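Local coordinates for protein macromomycin (Streptomyces macromomyceticus, PDB 2MCM) that binds non-covalently, as the apoprotein of auromomycin, a cytotoxic chromophore that intercalates weakly into DNA and cuts one or both strands, at residues G84-C88 with K89-C93. Numbering follows the deposited sequence.
Sequences GTVNC and KVVSC
Just past the end of strand 81-87 the chain folds back on Asn87, whose carbonyl O accepts from Val90 N (3.1 Å), as in a beta turn over 87-90, and from Val91 N (3.1 Å). The two donors arrive differently: Val91 N lies in the carbonyl plane with a nearly straight N-H...O angle of 168°, whereas Val90 N sits well above that plane. The Asn87 side chain closes an Asx turn: with CG anti to the backbone N (chi1 177°), OD1 reaches forward to Lys89 N at 2.8 Å, the donor tilted from the amide plane. At the other end of this amide, Asn87 ND2 lies 3.7 Å from Val90 CG2. Farther on, Cys88 SG and Cys93 SG form a left-handed disulfide (chi3 -85°), and a water links Cys88 O to Cys93 N. Val86 CG1 borders this bridge, approaching Cys93 SG at 4.0 Å, while its side chain also touches Ala37 and Val39 of strand 30-40. Lys89 NZ forms a salt bridge with the C-terminal carboxylate of Ala112. One asparagine thus uses both its oxygens to bind three successive amides, and the covalent bond closes the loop between strands 81-87 and 93-98, limiting how far their ends can separate in this neocarzinostatin-family fold.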
loop_
_atom_site.group_PDB
_atom_site.type_symbol
_atom_site.label_atom_id
_atom_site.label_comp_id
_atom_site.label_asym_id
_atom_site.label_seq_id
_atom_site.Cartn_x
_atom_site.Cartn_y
_atom_site.Cartn_z
ATOM N N GLY A 84 -3.191 12.209 -10.802
ATOM C CA GLY A 84 -1.975 12.999 -11.180
ATOM C C GLY A 84 -0.779 12.394 -10.474
ATOM O O GLY A 84 -0.825 11.295 -9.870
ATOM N N THR A 85 0.364 13.067 -10.624
ATOM C CA THR A 85 1.597 12.547 -10.113
ATOM C C THR A 85 1.786 12.795 -8.636
ATOM O O THR A 85 1.482 13.939 -8.206
ATOM C CB THR A 85 2.819 13.279 -10.858
ATOM O OG1 THR A 85 2.541 13.068 -12.267
ATOM C CG2 THR A 85 4.166 12.715 -10.411
ATOM N N VAL A 86 2.314 11.844 -7.940
ATOM C CA VAL A 86 2.669 11.920 -6.534
ATOM C C VAL A 86 4.196 11.683 -6.452
ATOM O O VAL A 86 4.680 10.665 -6.936
ATOM C CB VAL A 86 1.936 10.850 -5.695
ATOM C CG1 VAL A 86 2.436 10.896 -4.252
ATOM C CG2 VAL A 86 0.423 11.090 -5.636
ATOM N N ASN A 87 4.927 12.570 -5.793
ATOM C CA ASN A 87 6.387 12.407 -5.643
ATOM C C ASN A 87 6.623 12.085 -4.174
ATOM O O ASN A 87 6.337 12.998 -3.323
ATOM C CB ASN A 87 7.051 13.693 -6.091
ATOM C CG ASN A 87 8.551 13.623 -5.900
ATOM O OD1 ASN A 87 9.156 12.856 -5.151
ATOM N ND2 ASN A 87 9.096 14.612 -6.648
ATOM N N CYS A 88 7.053 10.915 -3.843
ATOM C CA CYS A 88 7.250 10.445 -2.477
ATOM C C CYS A 88 8.509 11.002 -1.825
ATOM O O CYS A 88 8.705 10.610 -0.654
ATOM C CB CYS A 88 7.170 8.925 -2.373
ATOM S SG CYS A 88 5.578 8.220 -2.995
ATOM N N LYS A 89 9.240 11.837 -2.496
ATOM C CA LYS A 89 10.406 12.455 -1.880
ATOM C C LYS A 89 9.913 13.814 -1.402
ATOM O O LYS A 89 10.704 14.484 -0.697
ATOM C CB LYS A 89 11.590 12.572 -2.855
ATOM C CG LYS A 89 12.268 11.196 -2.992
ATOM C CD LYS A 89 13.432 11.130 -3.938
ATOM C CE LYS A 89 14.762 11.593 -3.406
ATOM N NZ LYS A 89 14.935 11.355 -1.946
ATOM N N VAL A 90 8.718 14.235 -1.732
ATOM C CA VAL A 90 8.145 15.539 -1.327
ATOM C C VAL A 90 7.007 15.340 -0.337
ATOM O O VAL A 90 6.864 16.183 0.595
ATOM C CB VAL A 90 7.683 16.322 -2.596
ATOM C CG1 VAL A 90 6.885 17.578 -2.296
ATOM C CG2 VAL A 90 8.864 16.580 -3.500
ATOM N N VAL A 91 6.141 14.379 -0.568
ATOM C CA VAL A 91 5.007 14.081 0.317
ATOM C C VAL A 91 5.276 12.703 0.914
ATOM O O VAL A 91 6.064 11.884 0.446
ATOM C CB VAL A 91 3.640 14.120 -0.333
ATOM C CG1 VAL A 91 3.367 15.533 -0.858
ATOM C CG2 VAL A 91 3.285 12.990 -1.250
ATOM N N SER A 92 4.582 12.424 2.011
ATOM C CA SER A 92 4.719 11.129 2.683
ATOM C C SER A 92 3.887 10.039 1.976
ATOM O O SER A 92 2.685 10.225 1.774
ATOM C CB SER A 92 4.231 11.126 4.174
ATOM O OG SER A 92 5.084 12.033 4.883
ATOM N N CYS A 93 4.525 8.923 1.645
ATOM C CA CYS A 93 3.784 7.805 1.027
ATOM C C CYS A 93 3.824 6.601 1.932
ATOM O O CYS A 93 4.692 6.603 2.897
ATOM C CB CYS A 93 4.519 7.402 -0.298
ATOM S SG CYS A 93 4.306 8.753 -1.487
HETATM O O HOH W 1 7.425 8.735 1.167
#